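PDB 6WCD: DNA-(apurinic or apyrimidinic site) lyase from Xenopus laevis, which cleaves DNA beside abasic sites as a weak endonuclease and trims DNA ends in the 3'-to-5' direction, a repair activity that depends on magnesium or manganese. Local coordinates for residues M1-W6 with V303-K308; E83-V88 with G117-T122. All blocks are in the same frame, centred on the assembly; numbering follows the deposited sequence. Where two conformers were deposited one is given.

Contact 1. Residues M1-W6 with V303-K308; sequences MKIVSW and VKAFMK. With BU1 (1,4-butanediol), chain D.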
loop_
_atom_site.group_PDB
_atom_site.type_symbol
_atom_site.label_atom_id
_atom_site.label_comp_id
_atom_site.label_asym_id
_atom_site.label_seq_id
_atom_site.Cartn_x
_atom_site.Cartn_y
_atom_site.Cartn_z
ATOM N N MET A 1 0.288 14.851 -10.408
ATOM C CA MET A 1 0.957 13.651 -9.724
ATOM C C MET A 1 -0.029 12.513 -9.717
ATOM O O MET A 1 -1.207 12.718 -9.464
ATOM C CB MET A 1 1.349 13.969 -8.303
ATOM C CG MET A 1 2.339 13.045 -7.704
ATOM S SD MET A 1 2.843 13.847 -6.153
ATOM C CE MET A 1 3.560 12.432 -5.363
ATOM N N LYS A 2 0.429 11.326 -10.034
ATOM C CA LYS A 2 -0.426 10.153 -10.053
ATOM C C LYS A 2 0.169 9.024 -9.247
ATOM O O LYS A 2 1.387 8.804 -9.267
ATOM C CB LYS A 2 -0.600 9.714 -11.493
ATOM C CG LYS A 2 -1.409 10.687 -12.305
ATOM C CD LYS A 2 -1.396 10.357 -13.780
ATOM C CE LYS A 2 -0.033 10.489 -14.380
ATOM N NZ LYS A 2 -0.148 10.525 -15.881
ATOM N N ILE A 3 -0.690 8.291 -8.539
ATOM C CA ILE A 3 -0.255 7.180 -7.698
ATOM C C ILE A 3 -1.176 5.989 -7.900
ATOM O O ILE A 3 -2.397 6.119 -7.984
ATOM C CB ILE A 3 -0.203 7.590 -6.216
ATOM C CG1 ILE A 3 0.384 6.476 -5.356
ATOM C CG2 ILE A 3 -1.585 8.007 -5.717
ATOM C CD1 ILE A 3 0.868 6.980 -4.034
ATOM N N VAL A 4 -0.572 4.817 -8.035
ATOM C CA VAL A 4 -1.277 3.580 -8.292
ATOM C C VAL A 4 -0.990 2.620 -7.154
ATOM O O VAL A 4 0.134 2.578 -6.631
ATOM C CB VAL A 4 -0.851 2.956 -9.629
ATOM C CG1 VAL A 4 -1.265 1.497 -9.759
ATOM C CG2 VAL A 4 -1.408 3.733 -10.786
ATOM N N SER A 5 -1.986 1.843 -6.804
ATOM C CA SER A 5 -1.849 0.710 -5.873
ATOM C C SER A 5 -2.377 -0.542 -6.564
ATOM O O SER A 5 -3.434 -0.507 -7.193
ATOM C CB SER A 5 -2.633 0.951 -4.596
ATOM O OG SER A 5 -2.474 -0.066 -3.656
ATOM N N TRP A 6 -1.661 -1.655 -6.428
ATOM C CA TRP A 6 -2.071 -2.887 -7.083
ATOM C C TRP A 6 -1.565 -4.107 -6.351
ATOM O O TRP A 6 -0.349 -4.286 -6.190
ATOM C CB TRP A 6 -1.558 -2.926 -8.520
ATOM C CG TRP A 6 -2.103 -4.041 -9.395
ATOM C CD1 TRP A 6 -3.259 -4.793 -9.202
ATOM C CD2 TRP A 6 -1.534 -4.510 -10.609
ATOM N NE1 TRP A 6 -3.420 -5.642 -10.236
ATOM C CE2 TRP A 6 -2.340 -5.526 -11.105
ATOM C CE3 TRP A 6 -0.383 -4.161 -11.331
ATOM C CZ2 TRP A 6 -2.093 -6.196 -12.301
ATOM C CZ3 TRP A 6 -0.100 -4.850 -12.480
ATOM C CH2 TRP A 6 -0.941 -5.838 -12.990
ATOM N N VAL A 303 -5.954 0.332 -8.381
ATOM C CA VAL A 303 -6.649 1.586 -8.102
ATOM C C VAL A 303 -5.656 2.734 -8.310
ATOM O O VAL A 303 -4.441 2.556 -8.209
ATOM C CB VAL A 303 -7.254 1.616 -6.702
ATOM C CG1 VAL A 303 -8.293 0.496 -6.569
ATOM C CG2 VAL A 303 -6.210 1.386 -5.614
ATOM N N LYS A 304 -6.171 3.899 -8.696
ATOM C CA LYS A 304 -5.305 5.006 -9.099
ATOM C C LYS A 304 -5.883 6.321 -8.617
ATOM O O LYS A 304 -7.085 6.567 -8.733
ATOM C CB LYS A 304 -5.132 5.008 -10.623
ATOM C CG LYS A 304 -4.184 6.061 -11.172
ATOM C CD LYS A 304 -3.882 5.778 -12.655
ATOM C CE LYS A 304 -2.929 6.776 -13.176
ATOM N NZ LYS A 304 -2.651 6.372 -14.607
ATOM N N ALA A 305 -5.021 7.188 -8.098
ATOM C CA ALA A 305 -5.411 8.533 -7.731
ATOM C C ALA A 305 -4.638 9.566 -8.535
ATOM O O ALA A 305 -3.470 9.348 -8.920
ATOM C CB ALA A 305 -5.201 8.797 -6.265
ATOM N N PHE A 306 -5.308 10.688 -8.732
ATOM C CA PHE A 306 -4.843 11.817 -9.556
ATOM C C PHE A 306 -4.831 12.999 -8.606
ATOM O O PHE A 306 -5.851 13.309 -7.987
ATOM C CB PHE A 306 -5.785 12.079 -10.741
ATOM C CG PHE A 306 -5.904 10.902 -11.691
ATOM C CD1 PHE A 306 -6.763 9.845 -11.412
ATOM C CD2 PHE A 306 -5.203 10.864 -12.882
ATOM C CE1 PHE A 306 -6.836 8.788 -12.278
ATOM C CE2 PHE A 306 -5.324 9.823 -13.749
ATOM C CZ PHE A 306 -6.175 8.771 -13.422
ATOM N N MET A 307 -3.683 13.659 -8.486
ATOM C CA MET A 307 -3.512 14.740 -7.527
ATOM C C MET A 307 -2.901 15.968 -8.207
ATOM O O MET A 307 -2.165 15.849 -9.181
ATOM C CB MET A 307 -2.611 14.240 -6.388
ATOM C CG MET A 307 -3.124 12.905 -5.780
ATOM S SD MET A 307 -1.878 12.138 -4.702
ATOM C CE MET A 307 -1.789 13.381 -3.409
ATOM N N LYS A 308 -3.197 17.115 -7.667
ATOM C CA LYS A 308 -2.749 18.380 -8.250
ATOM C C LYS A 308 -1.434 18.847 -7.635
ATOM O O LYS A 308 -0.797 19.761 -8.209
ATOM C CB LYS A 308 -3.842 19.441 -8.158
ATOM C CG LYS A 308 -4.101 19.891 -6.788
ATOM C CD LYS A 308 -5.315 20.811 -6.648
ATOM C CE LYS A 308 -6.617 20.059 -6.828
ATOM N NZ LYS A 308 -7.810 20.930 -6.486
HETATM C C1 BU1 D . 6.700 15.451 -12.850
HETATM C C2 BU1 D . 5.936 14.342 -12.114
HETATM C C3 BU1 D . 4.427 14.586 -12.109
HETATM C C4 BU1 D . 4.058 15.417 -10.890
HETATM O O5 BU1 D . 7.155 16.433 -11.952
HETATM O O6 BU1 D . 2.783 16.020 -10.964
HETATM O O HOH W 1 -2.343 8.390 -16.630
#
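V4 meets K304 across a non-hydrogen-bonded antiparallel pair, where V4 CG2 lies 3.6 Å from K304 CG and also touches CD. K304 runs fully extended from a CG that is anti to its backbone N (chi1 -176°), which carries its chain past V4 to K2; there K304 CE packs 3.9 Å from K2 CD. K2 in turn crosses the F306 ring obliquely, its CG 3.8 Å from F306 CD2. The two ammonium groups, K2 NZ and K304 NZ, stay 5.0 Å apart and share one water, which accepts from both. On the other face of the sheet, I3 CG2 rests 3.7 Å from the methyl CB of A305, and S5 CB packs on V303 CG2.

Two hydrogen-bonded pairs, I3 with A305 and S5 with V303, fix this register, and M1 and M307 also exchange two backbone bonds; A305 N to I3 O, at 2.8 Å, is nearly straight (168° at the hydrogen). The short strands run antiparallel at 166°. They are neighbours in a six-stranded mixed sheet, between strands 29-33 and 286-291, in the DNase I-like nuclease fold. I3, S5 and M307 touch strand 177-181 of the second sheet, as expected for the facing sheets of this sandwich. At the chain's N terminus, M1 N donates to M307 O and, at 2.8 Å, to O6 of the bound butanediol.

K304 NZ also donates to the carbonyls of L25 and D26, while S5 OG bonds to Q33. An alanine here removes the ammonium group and the chain beyond CB, which would probably leave those carbonyls without this donor and open a gap beside V4 CG2 and K2 CD. The carbonyls and the water probably favour a charged K304, and the weak, long ion pair of K2 with D26 may partly offset the like charge.

Contact 2. Residues E83-V88 with G117-T122; sequences EGLSGV and GRAVLT
G84 N donates to A119 O at 2.9 Å, the single hydrogen bond directly joining the two segments. The N-H points well at the oxygen (167° at the hydrogen), yet the donor stands above the carbonyl plane, 50° out of it, so the approach is not along a lone pair. The bond lies where the 83-88 chain leaves the strand pairing: E83 and V120 still form an antiparallel non-hydrogen-bonded pair, and G84 then departs with a positive phi, a backbone setting that favours glycine.

Beyond G84, L85 turns its branch onto the strand. Its CG, set anti to the carbonyl carbon (chi1 -62°), comes 3.8 Å from A119 CB, and CD2 touches the same methyl at 3.9 Å. One small side chain thus meets both the branch point and one tip of the leucine. L121 CD1 lies 3.2 Å from G84 O and 4.3 Å from L85 CD2.

The segments join the end of strand 80-83 to strand 119-127 in the larger sheet of the DNase I-like nuclease fold, and 83-88 belongs to a stretch inferred to be a Claspin-like CKB motif. Helix 152-173 packs over the leucines, F160 and L163 touching L85 and I171 touching L121, while I139 of strand 133-142 touches both.

Several polar groups of 83-88 have partners beyond strand 119-127. L85 N and S86 OG bond to the two carboxylate oxygens of D114, at the end of helix 107-114; within the loop itself, S86 OG also accepts a weak bond from V88 N at 3.4 Å. E83, on the same face of the sheet as V120, takes at OE1 a hydrogen bond from S57 OG and a salt bridge from R60.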
loop_
_atom_site.group_PDB
_atom_site.type_symbol
_atom_site.label_atom_id
_atom_site.label_comp_id
_atom_site.label_asym_id
_atom_site.label_seq_id
_atom_site.Cartn_x
_atom_site.Cartn_y
_atom_site.Cartn_z
ATOM N N GLU A 83 11.119 0.252 5.992
ATOM C CA GLU A 83 10.337 -0.961 5.980
ATOM C C GLU A 83 9.537 -1.075 7.281
ATOM O O GLU A 83 10.048 -0.763 8.370
ATOM C CB GLU A 83 11.278 -2.176 5.928
ATOM C CG GLU A 83 11.592 -2.824 4.681
ATOM C CD GLU A 83 12.263 -4.169 5.021
ATOM O OE1 GLU A 83 11.555 -5.199 5.047
ATOM O OE2 GLU A 83 13.472 -4.163 5.344
ATOM N N GLY A 84 8.331 -1.609 7.189
ATOM C CA GLY A 84 7.588 -1.996 8.353
ATOM C C GLY A 84 6.849 -0.821 8.948
ATOM O O GLY A 84 7.008 0.319 8.537
ATOM N N LEU A 85 6.043 -1.122 9.950
ATOM C CA LEU A 85 5.261 -0.123 10.683
ATOM C C LEU A 85 5.789 0.214 12.053
ATOM O O LEU A 85 5.356 1.244 12.619
ATOM C CB LEU A 85 3.813 -0.606 10.855
ATOM C CG LEU A 85 3.047 -0.813 9.564
ATOM C CD1 LEU A 85 1.739 -1.514 9.825
ATOM C CD2 LEU A 85 2.818 0.470 8.832
ATOM N N SER A 86 6.696 -0.573 12.610
ATOM C CA SER A 86 7.096 -0.407 13.999
ATOM C C SER A 86 8.509 0.104 14.206
ATOM O O SER A 86 8.838 0.468 15.342
ATOM C CB SER A 86 6.980 -1.717 14.762
ATOM O OG SER A 86 8.049 -2.578 14.441
ATOM N N GLY A 87 9.356 0.102 13.199
ATOM C CA GLY A 87 10.730 0.546 13.434
ATOM C C GLY A 87 11.740 -0.546 13.720
ATOM O O GLY A 87 12.947 -0.274 13.679
ATOM N N VAL A 88 11.304 -1.778 13.990
ATOM C CA VAL A 88 12.261 -2.793 14.408
ATOM C C VAL A 88 13.211 -3.199 13.279
ATOM O O VAL A 88 14.331 -3.644 13.547
ATOM C CB VAL A 88 11.517 -4.005 15.013
ATOM C CG1 VAL A 88 10.725 -3.566 16.253
ATOM C CG2 VAL A 88 10.612 -4.638 13.996
ATOM N N GLY A 117 6.948 -8.751 5.463
ATOM C CA GLY A 117 7.019 -7.972 4.228
ATOM C C GLY A 117 5.721 -7.296 3.854
ATOM O O GLY A 117 5.328 -7.306 2.684
ATOM N N ARG A 118 5.021 -6.740 4.832
ATOM C CA ARG A 118 3.689 -6.211 4.589
ATOM C C ARG A 118 3.560 -4.702 4.565
ATOM O O ARG A 118 2.458 -4.187 4.364
ATOM C CB ARG A 118 2.745 -6.750 5.672
ATOM C CG ARG A 118 2.562 -8.260 5.585
ATOM C CD ARG A 118 1.542 -8.781 6.610
ATOM N NE ARG A 118 1.399 -10.207 6.423
ATOM C CZ ARG A 118 0.736 -10.791 5.442
ATOM N NH1 ARG A 118 0.759 -12.095 5.298
ATOM N NH2 ARG A 118 -0.003 -10.061 4.632
ATOM N N ALA A 119 4.621 -3.959 4.786
ATOM C CA ALA A 119 4.531 -2.504 4.753
ATOM C C ALA A 119 5.847 -1.869 4.328
ATOM O O ALA A 119 6.928 -2.291 4.768
ATOM C CB ALA A 119 4.146 -1.946 6.111
ATOM N N VAL A 120 5.769 -0.855 3.501
ATOM C CA VAL A 120 6.916 -0.025 3.166
ATOM C C VAL A 120 6.412 1.414 3.120
ATOM O O VAL A 120 5.295 1.690 2.656
ATOM C CB VAL A 120 7.623 -0.495 1.874
ATOM C CG1 VAL A 120 6.792 -0.324 0.690
ATOM C CG2 VAL A 120 8.989 0.204 1.713
ATOM N N LEU A 121 7.201 2.293 3.681
ATOM C CA LEU A 121 6.888 3.725 3.779
ATOM C C LEU A 121 7.894 4.528 2.983
ATOM O O LEU A 121 9.108 4.318 3.098
ATOM C CB LEU A 121 6.913 4.236 5.218
ATOM C CG LEU A 121 5.734 3.752 6.067
ATOM C CD1 LEU A 121 5.772 2.294 6.367
ATOM C CD2 LEU A 121 5.677 4.590 7.352
ATOM N N THR A 122 7.385 5.475 2.174
ATOM C CA THR A 122 8.253 6.406 1.451
ATOM C C THR A 122 7.754 7.816 1.745
ATOM O O THR A 122 6.551 8.031 1.893
ATOM C CB THR A 122 8.296 6.114 -0.060
ATOM O OG1 THR A 122 7.000 6.091 -0.636
ATOM C CG2 THR A 122 8.984 4.782 -0.415
#

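The centres of contacts 1 and 2 lie 21 Å apart on opposite sides of the chain's centre; their nearest atoms are about 7 Å apart and do not touch. Along the chain, contact 2 is nested within the loop closed by contact 1, whose segments are separated by 296 residues. Contact 1 joins the first strand to a late one in the six-stranded sheet, so the beginning of the catalytic domain is paired with its later part. Contact 2 belongs to the other sheet, at strands 80-83 and 119-127, so the contacts lie in the two different sheets of the nuclease fold.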